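Local atomic coordinates of endoglucanase E (Clostridium thermocellum, PDB entry 2WAO), a protein that cleaves cellulose as an endoglucanase and, through the family 2 carbohydrate esterase domain modelled here, binds cello-oligosaccharide and probably deacetylates plant polysaccharides. Residues S146-N151 / Y305-H310; G137-S142 / N151-M156; T95-G100 / I173-I178; D130-A135 / M156-I161. All coordinates share one frame; numbering follows the deposited sequence. Where two conformers were deposited one is given.

Interaction 1. Residues S146-N151 / Y305-H310; sequences SFTPKN and YGEDWH. With BGC (beta-D-glucopyranose), chain B; BGC (beta-D-glucopyranose), chain C; BGC (beta-D-glucopyranose), chain D; BGC (beta-D-glucopyranose), chain E.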
# COMPACT_ATOMS: atom_id res chain seq x y z
N SER A 146 -3.60 20.29 -5.58
CA SER A 146 -2.72 19.69 -4.59
C SER A 146 -3.42 18.56 -3.80
O SER A 146 -4.61 18.31 -3.95
CB SER A 146 -2.17 20.75 -3.68
OG SER A 146 -3.24 21.43 -3.10
N PHE A 147 -2.63 17.88 -2.97
CA PHE A 147 -3.10 16.72 -2.24
C PHE A 147 -4.34 17.02 -1.40
O PHE A 147 -4.37 17.99 -0.62
CB PHE A 147 -2.00 16.24 -1.30
CG PHE A 147 -2.38 15.02 -0.51
CD1 PHE A 147 -2.35 13.75 -1.13
CD2 PHE A 147 -2.75 15.11 0.83
CE1 PHE A 147 -2.68 12.58 -0.38
CE2 PHE A 147 -3.08 13.95 1.59
CZ PHE A 147 -3.06 12.69 0.98
N THR A 148 -5.34 16.16 -1.55
CA THR A 148 -6.47 16.10 -0.59
C THR A 148 -6.68 14.65 -0.13
O THR A 148 -6.66 13.72 -0.95
CB THR A 148 -7.76 16.69 -1.18
OG1 THR A 148 -8.27 15.84 -2.19
CG2 THR A 148 -7.52 18.10 -1.82
N PRO A 149 -6.84 14.43 1.18
CA PRO A 149 -7.08 13.05 1.69
C PRO A 149 -8.24 12.34 0.98
O PRO A 149 -8.13 11.13 0.70
CB PRO A 149 -7.42 13.28 3.15
CG PRO A 149 -6.54 14.51 3.50
CD PRO A 149 -6.75 15.41 2.28
N LYS A 150 -9.32 13.07 0.67
CA LYS A 150 -10.49 12.48 0.04
C LYS A 150 -10.17 11.83 -1.29
O LYS A 150 -10.87 10.91 -1.70
CB LYS A 150 -11.61 13.52 -0.17
CG LYS A 150 -11.33 14.58 -1.29
CD LYS A 150 -12.25 15.81 -1.13
CE LYS A 150 -12.19 16.74 -2.33
NZ LYS A 150 -10.82 17.22 -2.50
N ASN A 151 -9.12 12.32 -1.97
CA ASN A 151 -8.80 11.81 -3.32
C ASN A 151 -7.72 10.69 -3.36
O ASN A 151 -7.24 10.28 -4.44
CB ASN A 151 -8.42 12.99 -4.22
CG ASN A 151 -9.67 13.69 -4.80
OD1 ASN A 151 -10.76 13.12 -4.83
ND2 ASN A 151 -9.49 14.91 -5.25
N TYR A 305 -4.20 12.40 -15.44
CA TYR A 305 -3.34 12.60 -14.26
C TYR A 305 -4.20 12.86 -13.05
O TYR A 305 -5.29 13.43 -13.17
CB TYR A 305 -2.49 13.88 -14.39
CG TYR A 305 -1.47 13.88 -15.47
CD1 TYR A 305 -0.27 13.18 -15.33
CD2 TYR A 305 -1.71 14.62 -16.64
CE1 TYR A 305 0.71 13.23 -16.39
CE2 TYR A 305 -0.79 14.66 -17.66
CZ TYR A 305 0.41 13.97 -17.54
OH TYR A 305 1.30 14.04 -18.60
N GLY A 306 -3.67 12.51 -11.88
CA GLY A 306 -4.32 12.87 -10.62
C GLY A 306 -3.63 14.07 -10.01
O GLY A 306 -2.85 14.76 -10.67
N GLU A 307 -3.86 14.27 -8.70
CA GLU A 307 -3.36 15.45 -8.01
C GLU A 307 -1.86 15.51 -8.10
O GLU A 307 -1.20 14.46 -8.05
CB GLU A 307 -3.82 15.43 -6.53
CG GLU A 307 -5.33 15.63 -6.40
CD GLU A 307 -5.83 15.51 -4.95
OE1 GLU A 307 -5.08 14.94 -4.12
OE2 GLU A 307 -6.97 15.98 -4.64
N ASP A 308 -1.33 16.71 -8.32
CA ASP A 308 0.12 16.90 -8.39
C ASP A 308 0.84 15.98 -9.40
O ASP A 308 1.99 15.60 -9.16
CB ASP A 308 0.76 16.80 -6.97
CG ASP A 308 0.42 18.02 -6.10
OD1 ASP A 308 0.31 19.13 -6.68
OD2 ASP A 308 0.24 17.84 -4.87
N TRP A 309 0.17 15.69 -10.53
CA TRP A 309 0.70 14.78 -11.58
C TRP A 309 0.86 13.33 -11.15
O TRP A 309 1.51 12.54 -11.87
CB TRP A 309 2.08 15.25 -12.06
CG TRP A 309 2.14 16.64 -12.63
CD1 TRP A 309 2.07 17.81 -11.94
CD2 TRP A 309 2.35 16.99 -14.00
NE1 TRP A 309 2.18 18.87 -12.81
CE2 TRP A 309 2.37 18.39 -14.07
CE3 TRP A 309 2.49 16.24 -15.18
CZ2 TRP A 309 2.52 19.08 -15.28
CZ3 TRP A 309 2.66 16.92 -16.39
CH2 TRP A 309 2.68 18.33 -16.42
N HIS A 310 0.31 12.93 -9.99
CA HIS A 310 0.42 11.52 -9.62
C HIS A 310 -0.49 10.66 -10.52
O HIS A 310 -1.40 11.20 -11.24
CB HIS A 310 0.11 11.33 -8.13
CG HIS A 310 1.19 11.90 -7.26
ND1 HIS A 310 1.39 13.26 -7.13
CD2 HIS A 310 2.18 11.31 -6.54
CE1 HIS A 310 2.42 13.49 -6.33
NE2 HIS A 310 2.91 12.32 -5.94
C2 BGC B . 3.90 17.71 -4.49
C3 BGC B . 4.33 17.65 -3.03
C4 BGC B . 4.39 16.19 -2.57
C5 BGC B . 5.31 15.40 -3.53
C6 BGC B . 5.54 13.92 -3.15
C1 BGC B . 4.81 16.84 -5.34
O2 BGC B . 3.88 19.08 -4.91
O3 BGC B . 3.40 18.37 -2.22
O4 BGC B . 4.99 16.31 -1.38
O5 BGC B . 4.79 15.51 -4.85
O6 BGC B . 4.30 13.25 -3.15
C2 BGC C . 6.58 15.29 -9.27
C3 BGC C . 5.68 15.31 -8.04
C4 BGC C . 5.35 16.73 -7.64
C5 BGC C . 4.78 17.51 -8.83
C6 BGC C . 4.71 18.99 -8.42
C1 BGC C . 5.95 16.12 -10.40
O2 BGC C . 6.80 13.95 -9.73
O3 BGC C . 6.33 14.63 -6.98
O4 BGC C . 4.40 16.83 -6.70
O5 BGC C . 5.61 17.44 -9.99
O6 BGC C . 4.23 19.62 -9.56
C2 BGC D . 6.21 14.21 -19.30
C3 BGC D . 5.60 14.96 -18.12
C4 BGC D . 6.61 15.93 -17.52
C5 BGC D . 7.29 16.76 -18.60
C6 BGC D . 8.36 17.67 -18.00
C1 BGC D . 6.91 15.16 -20.26
O1 BGC D . 7.54 14.42 -21.28
O2 BGC D . 5.19 13.52 -19.99
O3 BGC D . 5.18 14.04 -17.14
O4 BGC D . 6.22 16.55 -16.84
O5 BGC D . 7.88 15.90 -19.55
O6 BGC D . 9.27 18.05 -19.01
C2 BGC E . 5.34 15.55 0.89
C3 BGC E . 4.62 14.91 2.08
C4 BGC E . 3.21 15.48 2.25
C5 BGC E . 2.45 15.28 0.95
C6 BGC E . 0.98 15.70 1.05
C1 BGC E . 4.43 15.54 -0.33
O2 BGC E . 6.57 14.90 0.61
O3 BGC E . 5.40 15.00 3.25
O4 BGC E . 2.53 14.76 3.26
O5 BGC E . 3.16 16.07 0.01
O6 BGC E . 0.86 17.09 0.89
O HOH W 1 0.11 18.93 -2.01
O HOH W 2 -5.14 12.57 -2.70

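Interaction 2. Residues G137-S142 / N151-M156; sequences GNEGTS and NENSYM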
# COMPACT_ATOMS: atom_id res chain seq x y z
N GLY A 137 -3.64 11.11 -4.70
CA GLY A 137 -4.30 11.92 -5.74
C GLY A 137 -5.02 11.14 -6.84
O GLY A 137 -5.45 11.75 -7.84
N ASN A 138 -5.14 9.81 -6.68
CA ASN A 138 -5.61 8.99 -7.82
C ASN A 138 -7.09 9.22 -8.21
O ASN A 138 -7.50 8.89 -9.34
CB ASN A 138 -5.21 7.50 -7.70
CG ASN A 138 -6.06 6.74 -6.71
OD1 ASN A 138 -6.68 7.35 -5.83
ND2 ASN A 138 -6.09 5.39 -6.81
N GLU A 139 -7.87 9.83 -7.31
CA GLU A 139 -9.26 10.19 -7.68
C GLU A 139 -9.43 11.68 -8.04
O GLU A 139 -10.55 12.15 -8.37
CB GLU A 139 -10.25 9.72 -6.60
CG GLU A 139 -10.20 8.20 -6.46
CD GLU A 139 -11.35 7.63 -5.65
OE1 GLU A 139 -11.86 8.31 -4.74
OE2 GLU A 139 -11.74 6.48 -5.97
N GLY A 140 -8.32 12.42 -8.00
CA GLY A 140 -8.32 13.71 -8.68
C GLY A 140 -8.10 13.54 -10.18
O GLY A 140 -7.54 12.52 -10.65
N THR A 141 -8.57 14.50 -10.98
CA THR A 141 -8.36 14.37 -12.42
C THR A 141 -7.65 15.61 -12.93
O THR A 141 -7.47 15.79 -14.11
CB THR A 141 -9.69 14.13 -13.20
OG1 THR A 141 -10.64 15.19 -12.93
CG2 THR A 141 -10.31 12.81 -12.81
N SER A 142 -7.22 16.46 -12.01
CA SER A 142 -6.48 17.65 -12.40
C SER A 142 -5.07 17.67 -11.79
O SER A 142 -4.90 17.65 -10.56
CB SER A 142 -7.23 18.91 -11.98
OG SER A 142 -6.39 20.03 -12.25
N ASN A 151 -9.12 12.32 -1.97
CA ASN A 151 -8.80 11.81 -3.32
C ASN A 151 -7.72 10.69 -3.36
O ASN A 151 -7.24 10.28 -4.44
CB ASN A 151 -8.42 12.99 -4.22
CG ASN A 151 -9.67 13.69 -4.80
OD1 ASN A 151 -10.76 13.12 -4.83
ND2 ASN A 151 -9.49 14.91 -5.25
N GLU A 152 -7.31 10.22 -2.19
CA GLU A 152 -6.27 9.20 -2.15
C GLU A 152 -6.95 7.86 -1.93
O GLU A 152 -7.31 7.51 -0.81
CB GLU A 152 -5.30 9.50 -0.98
CG GLU A 152 -4.20 8.43 -0.75
CD GLU A 152 -3.17 8.91 0.29
OE1 GLU A 152 -3.56 9.04 1.50
OE2 GLU A 152 -1.99 9.17 -0.12
N ASN A 153 -7.12 7.10 -2.99
CA ASN A 153 -7.80 5.82 -2.88
C ASN A 153 -6.86 4.62 -3.11
O ASN A 153 -6.75 4.08 -4.25
CB ASN A 153 -9.00 5.79 -3.85
CG ASN A 153 -9.75 4.49 -3.80
OD1 ASN A 153 -10.64 4.22 -4.63
ND2 ASN A 153 -9.48 3.70 -2.77
N SER A 154 -6.25 4.15 -2.01
CA SER A 154 -5.36 2.98 -2.11
C SER A 154 -6.05 1.68 -2.56
O SER A 154 -5.37 0.76 -2.99
CB SER A 154 -4.58 2.71 -0.82
OG SER A 154 -5.51 2.46 0.20
N TYR A 155 -7.38 1.62 -2.46
CA TYR A 155 -8.11 0.43 -2.97
C TYR A 155 -7.91 0.31 -4.48
O TYR A 155 -7.95 -0.80 -5.02
CB TYR A 155 -9.62 0.52 -2.67
CG TYR A 155 -10.39 -0.78 -2.92
CD1 TYR A 155 -10.28 -1.85 -2.03
CD2 TYR A 155 -11.21 -0.93 -4.06
CE1 TYR A 155 -10.98 -3.02 -2.23
CE2 TYR A 155 -11.93 -2.10 -4.28
CZ TYR A 155 -11.81 -3.13 -3.35
OH TYR A 155 -12.50 -4.29 -3.55
N MET A 156 -7.69 1.45 -5.16
CA MET A 156 -7.47 1.46 -6.62
C MET A 156 -5.99 1.81 -6.97
O MET A 156 -5.68 2.36 -8.04
CB MET A 156 -8.49 2.36 -7.34
CG MET A 156 -9.95 1.82 -7.27
SD MET A 156 -10.09 0.15 -7.96
CE MET A 156 -9.89 0.50 -9.70
O HOH W 3 -12.48 11.12 -4.48

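Interaction 3. Residues T95-G100 / I173-I178; sequences TEASLG and IAWSGI. With BGC (beta-D-glucopyranose), chain E; BGC (beta-D-glucopyranose), chain B; FMT (formic acid), chain F.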
# COMPACT_ATOMS: atom_id res chain seq x y z
N THR A 95 -6.52 5.97 3.06
CA THR A 95 -5.50 6.99 3.25
C THR A 95 -4.23 6.47 3.92
O THR A 95 -4.22 5.44 4.62
CB THR A 95 -6.08 8.13 4.11
OG1 THR A 95 -6.92 7.55 5.12
CG2 THR A 95 -6.95 9.08 3.24
N GLU A 96 -3.14 7.18 3.73
CA GLU A 96 -1.82 6.69 4.16
C GLU A 96 -1.50 6.94 5.64
O GLU A 96 -2.25 7.63 6.38
CB GLU A 96 -0.75 7.30 3.27
CG GLU A 96 -0.72 8.86 3.38
CD GLU A 96 0.32 9.44 2.45
OE1 GLU A 96 1.53 9.38 2.78
OE2 GLU A 96 -0.11 9.93 1.36
N ALA A 97 -0.38 6.38 6.04
CA ALA A 97 0.03 6.35 7.46
C ALA A 97 0.24 7.78 7.97
O ALA A 97 -0.10 8.09 9.15
CB ALA A 97 1.30 5.51 7.60
N SER A 98 0.74 8.65 7.11
CA SER A 98 1.00 10.04 7.55
C SER A 98 -0.28 10.78 7.97
O SER A 98 -0.21 11.80 8.67
CB SER A 98 1.77 10.85 6.51
OG SER A 98 0.97 11.08 5.38
N LEU A 99 -1.46 10.31 7.56
CA LEU A 99 -2.71 10.97 7.97
C LEU A 99 -3.27 10.46 9.32
O LEU A 99 -4.33 10.91 9.77
CB LEU A 99 -3.78 10.85 6.88
CG LEU A 99 -3.46 11.66 5.65
CD1 LEU A 99 -4.24 11.17 4.44
CD2 LEU A 99 -3.69 13.20 5.90
N GLY A 100 -2.57 9.53 9.95
CA GLY A 100 -2.85 9.24 11.35
C GLY A 100 -3.15 7.79 11.59
O GLY A 100 -3.61 7.08 10.70
N ILE A 173 3.53 -0.79 2.49
CA ILE A 173 4.44 -0.05 3.36
C ILE A 173 4.95 1.14 2.57
O ILE A 173 6.01 1.09 1.94
CB ILE A 173 5.55 -0.97 3.95
CG1 ILE A 173 4.91 -2.24 4.58
CG2 ILE A 173 6.35 -0.17 4.96
CD1 ILE A 173 3.74 -1.93 5.58
N ALA A 174 4.16 2.22 2.60
CA ALA A 174 4.39 3.33 1.66
C ALA A 174 4.12 4.65 2.36
O ALA A 174 3.24 4.75 3.21
CB ALA A 174 3.52 3.16 0.45
N TRP A 175 4.86 5.66 1.96
CA TRP A 175 4.79 6.98 2.63
C TRP A 175 5.02 8.02 1.55
O TRP A 175 6.06 7.99 0.87
CB TRP A 175 5.91 7.05 3.68
CG TRP A 175 5.76 8.23 4.61
CD1 TRP A 175 6.09 9.53 4.34
CD2 TRP A 175 5.30 8.19 5.97
NE1 TRP A 175 5.84 10.32 5.47
CE2 TRP A 175 5.37 9.52 6.47
CE3 TRP A 175 4.82 7.15 6.81
CZ2 TRP A 175 4.96 9.85 7.79
CZ3 TRP A 175 4.41 7.48 8.13
CH2 TRP A 175 4.50 8.82 8.61
N SER A 176 4.06 8.92 1.37
CA SER A 176 4.14 9.93 0.29
C SER A 176 5.38 10.81 0.44
O SER A 176 5.71 11.24 1.55
CB SER A 176 2.88 10.77 0.24
OG SER A 176 1.88 10.11 -0.51
N GLY A 177 6.11 10.99 -0.66
CA GLY A 177 7.32 11.83 -0.69
C GLY A 177 8.61 11.18 -0.20
O GLY A 177 9.65 11.82 -0.22
N ILE A 178 8.56 9.92 0.27
CA ILE A 178 9.74 9.30 0.87
C ILE A 178 10.70 8.77 -0.22
O ILE A 178 10.24 8.40 -1.32
CB ILE A 178 9.30 8.12 1.81
CG1 ILE A 178 10.31 7.98 2.96
CG2 ILE A 178 9.04 6.78 1.03
CD1 ILE A 178 9.80 7.05 4.10
C2 BGC E . 5.34 15.55 0.89
C3 BGC E . 4.62 14.91 2.08
C4 BGC E . 3.21 15.48 2.25
C5 BGC E . 2.45 15.28 0.95
C6 BGC E . 0.98 15.70 1.05
C1 BGC E . 4.43 15.54 -0.33
O2 BGC E . 6.57 14.90 0.61
O3 BGC E . 5.40 15.00 3.25
O4 BGC E . 2.53 14.76 3.26
O5 BGC E . 3.16 16.07 0.01
O6 BGC E . 0.86 17.09 0.89
C2 BGC B . 3.90 17.71 -4.49
C3 BGC B . 4.33 17.65 -3.03
C4 BGC B . 4.39 16.19 -2.57
C5 BGC B . 5.31 15.40 -3.53
C6 BGC B . 5.54 13.92 -3.15
C1 BGC B . 4.81 16.84 -5.34
O2 BGC B . 3.88 19.08 -4.91
O3 BGC B . 3.40 18.37 -2.22
O4 BGC B . 4.99 16.31 -1.38
O5 BGC B . 4.79 15.51 -4.85
O6 BGC B . 4.30 13.25 -3.15
C FMT F . 6.77 9.69 -4.50
O1 FMT F . 6.36 10.57 -3.72
O2 FMT F . 6.34 9.42 -5.62
O HOH W 4 3.34 11.65 3.58
O HOH W 5 0.78 4.40 4.07

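Interaction 4. Residues D130-A135 / M156-I161; sequences DSITCA and MSYAAI. With BGC (beta-D-glucopyranose), chain B; FMT (formic acid), chain F.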
# COMPACT_ATOMS: atom_id res chain seq x y z
N ASP A 130 6.27 4.79 -2.20
CA ASP A 130 6.15 6.23 -1.88
C ASP A 130 4.74 6.67 -2.27
O ASP A 130 3.77 5.89 -2.10
CB ASP A 130 7.29 7.01 -2.59
CG ASP A 130 7.34 6.74 -4.15
OD1 ASP A 130 6.27 6.36 -4.78
OD2 ASP A 130 8.42 6.94 -4.76
N SER A 131 4.58 7.86 -2.84
CA SER A 131 3.26 8.41 -3.13
C SER A 131 2.50 7.58 -4.14
O SER A 131 1.30 7.50 -4.08
CB SER A 131 3.36 9.83 -3.68
OG SER A 131 4.09 10.66 -2.79
N ILE A 132 3.25 6.97 -5.09
CA ILE A 132 2.66 6.20 -6.16
C ILE A 132 1.96 4.98 -5.52
O ILE A 132 0.82 4.67 -5.86
CB ILE A 132 3.73 5.76 -7.19
CG1 ILE A 132 4.36 7.01 -7.86
CG2 ILE A 132 3.03 4.90 -8.33
CD1 ILE A 132 5.71 6.73 -8.52
N THR A 133 2.61 4.33 -4.56
CA THR A 133 1.96 3.15 -3.94
C THR A 133 0.90 3.46 -2.92
O THR A 133 -0.07 2.72 -2.76
CB THR A 133 2.91 1.88 -3.71
OG1 THR A 133 2.72 1.17 -2.47
CG2 THR A 133 4.22 2.03 -4.19
N CYS A 134 1.00 4.64 -2.33
CA CYS A 134 -0.10 5.25 -1.54
C CYS A 134 -1.34 5.61 -2.39
O CYS A 134 -2.43 5.83 -1.83
CB CYS A 134 0.42 6.53 -0.84
SG CYS A 134 1.57 6.17 0.51
N ALA A 135 -1.17 5.69 -3.72
CA ALA A 135 -2.21 6.17 -4.65
C ALA A 135 -2.60 7.63 -4.33
O ALA A 135 -3.77 7.99 -4.52
CB ALA A 135 -3.47 5.28 -4.62
N MET A 156 -7.69 1.45 -5.16
CA MET A 156 -7.47 1.46 -6.62
C MET A 156 -5.99 1.81 -6.97
O MET A 156 -5.68 2.36 -8.04
CB MET A 156 -8.49 2.36 -7.34
CG MET A 156 -9.95 1.82 -7.27
SD MET A 156 -10.09 0.15 -7.96
CE MET A 156 -9.89 0.50 -9.70
N SER A 157 -5.08 1.51 -6.03
CA SER A 157 -3.64 1.58 -6.33
C SER A 157 -3.27 0.37 -7.19
O SER A 157 -3.95 -0.68 -7.16
CB SER A 157 -2.81 1.55 -5.05
OG SER A 157 -2.82 0.25 -4.48
N TYR A 158 -2.21 0.52 -7.97
CA TYR A 158 -1.73 -0.63 -8.78
C TYR A 158 -1.46 -1.81 -7.85
O TYR A 158 -1.62 -2.98 -8.27
CB TYR A 158 -0.46 -0.29 -9.56
CG TYR A 158 0.76 -0.16 -8.69
CD1 TYR A 158 1.66 -1.24 -8.56
CD2 TYR A 158 1.01 1.02 -7.96
CE1 TYR A 158 2.76 -1.15 -7.74
CE2 TYR A 158 2.13 1.13 -7.12
CZ TYR A 158 2.99 0.04 -7.03
OH TYR A 158 4.08 0.07 -6.22
N ALA A 159 -1.00 -1.53 -6.62
CA ALA A 159 -0.67 -2.57 -5.67
C ALA A 159 -1.92 -3.37 -5.24
O ALA A 159 -1.92 -4.62 -5.24
CB ALA A 159 0.01 -1.95 -4.47
N ALA A 160 -3.01 -2.66 -4.90
CA ALA A 160 -4.23 -3.35 -4.45
C ALA A 160 -4.87 -4.12 -5.59
O ALA A 160 -5.40 -5.24 -5.42
CB ALA A 160 -5.23 -2.36 -3.89
N ILE A 161 -4.81 -3.53 -6.78
CA ILE A 161 -5.46 -4.15 -7.92
C ILE A 161 -4.67 -5.46 -8.29
O ILE A 161 -5.28 -6.54 -8.57
CB ILE A 161 -5.45 -3.17 -9.12
CG1 ILE A 161 -6.34 -1.93 -8.86
CG2 ILE A 161 -5.89 -3.94 -10.42
CD1 ILE A 161 -6.03 -0.79 -9.87
C2 BGC B . 3.90 17.71 -4.49
C3 BGC B . 4.33 17.65 -3.03
C4 BGC B . 4.39 16.19 -2.57
C5 BGC B . 5.31 15.40 -3.53
C6 BGC B . 5.54 13.92 -3.15
C1 BGC B . 4.81 16.84 -5.34
O2 BGC B . 3.88 19.08 -4.91
O3 BGC B . 3.40 18.37 -2.22
O4 BGC B . 4.99 16.31 -1.38
O5 BGC B . 4.79 15.51 -4.85
O6 BGC B . 4.30 13.25 -3.15
C FMT F . 6.77 9.69 -4.50
O1 FMT F . 6.36 10.57 -3.72
O2 FMT F . 6.34 9.42 -5.62

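Interaction 1. Residues S146-N151 / Y305-H310
Glu307 reaches across to Thr148 and Asn151, pinning two pocket loops of the SGNH-hydrolase domain to each other; neither loop carries regular strand. The side chain runs extended beyond CG (chi2 176°), which carries the carboxylate past the carbonyl of Ser146 to the far loop. There the packing is dense. Glu307 OE1 accepts from Thr148 N at 2.9 Å on the syn side, while OE2 takes the hydroxyl OG1 of Thr148 at 2.8 Å through its syn lone pair. Asn151 ND2 also reaches Glu307 OE2, at 2.8 Å, but from above the carboxylate plane, 50° out of it. Three protein donors therefore fix the rotation of the group. The sugar side is looser. Ser146 is solvent-exposed, and its CB lies 4.0 Å from Asp308 OD2, an oxygen whose strongest partner is Tyr136 OH. A water bridges Phe147 N and Asp308 OD2. Phe147, Asp308, Trp309 and His310 line the glycan pocket, and the bonds of Glu307 join the loops that carry them. On the sugar itself, His310 NE2 shares a hydrogen bond of 3.3 Å with O6 of the glucose of chain B, which lies at the edge of the imidazole, near its plane.

Interaction 2. Residues G137-S142 / N151-M156
Asn138 and Glu139 lie against Asn151 and Asn153, and their side chains take different routes over that segment. Glu139 can be traced atom by atom. Its CB rests 3.7 Å from Asn151 O. The next carbon, CG, is 3.7 Å from Asn153 CB, and CD closes on the same Asn153 CB at 3.5 Å, so the aliphatic stem lies over the asparagine's first carbon. At the tip, the carboxylate divides: OE1 forms a salt bridge with Arg94, while OE2 turns to the Asn153 side, with that residue's CB again beside it. On the main chain, Glu139 N donates to Asn151 O at 3.0 Å with a nearly straight N-H (165°). The backbone that presents both side chains is a type I beta turn from Gly137 to Gly140, closed by Gly140 N to Gly137 O, within the long loop between helices 131-134 and 158-165 of the SGNH-hydrolase domain. Asn138, with CG between its backbone N and carbonyl carbon (chi1 76°), directs its amide at the main chain of Asn153. OD1 of Asn138 accepts from Asn153 N at 2.9 Å, and ND2 of Asn138 donates to Asn153 O at 3.0 Å, so a single amide serves both the N-H and the C=O of one residue. The second bond meets the carbonyl from above its plane, 40° out; Met156 N approaches the same Asn153 O from the opposite face. A weak further bond of 3.3 Å links Asn138 ND2 to Met156 O.

Interaction 3. Residues T95-G100 / I173-I178
The seam between the N-terminal beta-sheet domain and the SGNH-hydrolase domain is closed here, where Glu96 and the short 3-10 turn 97-99 meet Trp175 and Ser176 at the end of strand 168-174. Trp175 opens a type II beta turn whose Ser176 and Gly177 belong to the glycan pocket. Glu96 grips this turn with both carboxylate oxygens. Its OE1 accepts from Ser176 N at 2.9 Å, with an N-H angle of 161°, and its OE2 accepts from Ser176 OG at 2.7 Å; both donors arrive on the syn side, tilted somewhat out of the carboxylate plane. Beside this fork, the indole of Trp175 packs against the 3-10 turn: Ser98 CB stands 4.0 Å from the centroid of its six-membered ring, a CH-pi contact over one face, and Ala97 CB is 3.7 Å from Trp175 CZ3. Carrying CG anti to the backbone N (chi1 -168°) swings the indole to this position. A water bonded to Glu96 OE1 and Ser176 O lies 3.2 Å from O4 of the glucose of chain E, extending the contact to the ligand. Gly177 N donates to O1 of a formate, probably from the crystallisation liquor, at 3.1 Å, consistent with the oxyanion-hole glycine of SGNH relatives. The Ser176 N-H, its hydroxyl and a water all donate to buried Glu96, which would be consistent with a deprotonated carboxylate, and the OG bond commits the Ser176 proton to Glu96.

Interaction 4. Residues D130-A135 / M156-I161
Ser157 OG, in one of its two conformers, is gripped twice: it accepts from Ala160 N at 2.9 Å, the N-cap bond of helix 158-165, and is also hydrogen-bonded to Ser154 O. Its CB faces the other segment, where it packs 3.8 Å from Ala135 CB and equally near Thr133 O. Ala135 closes the short, weakly bonded helix 131-134 as a Schellman motif with positive phi, which turns its methyl group toward Ser157. Tyr158 provides the larger surface. With CG between the backbone N and the carbonyl carbon (chi1 72°), its ring reaches to Ile132 and Thr133 of helix 131-134: CE2 lies 4.1 Å from Ile132 CG2 and 3.6 Å from Thr133 CB, and Ile132 O sits at the ring edge, in its plane. The placement of Thr133's methyl against the phenol oxygen is doubtful in the model, so the fine rotation of that threonine carries no weight. No hydrogen bond crosses this interface; it rests on van der Waals packing, with two backbone carbonyls among the touching atoms. At the far end of the same short helix, Asp130 OD1 caps Ile132 N at 3.1 Å, and Ser131 belongs to the glycan pocket: in the conformer given, one of two, its OG accepts from O6 of the glucose of chain B at 2.6 Å. Asp130 and Ser131 form the Asp-Ser of the Gly-Asp-Ser signature of this hydrolase family. The packed pair touches both strand 168-174, whose Ala174 meets Thr133 and whose Met172 meets Ser157 and Ala159, and helix 313-331, whose Met319 meets Ile132 and Tyr158.

Overall arrangement
Interactions 1 and 2 have centres about 6 Å apart and share Asn151; interaction 2 also shares Met156 with interaction 4, about 9 Å away. Along the chain, interaction 2 is nested within the loop closed by interaction 4, which is in turn nested within that closed by interaction 3, whereas interaction 1 crosses all three by joining 146-151 to the late loop 305-310. Interaction 3 alone links the two family regions; the others lie within the hydrolase region. Helix 158-165 leads directly into strand 168-174, the edge of the parallel sheet. Interactions 1, 3 and 4 converge on the glucose of chain B, so Ser131, Gly177 and His310 reach one pocket from the short helix 131-134 and two separate loops.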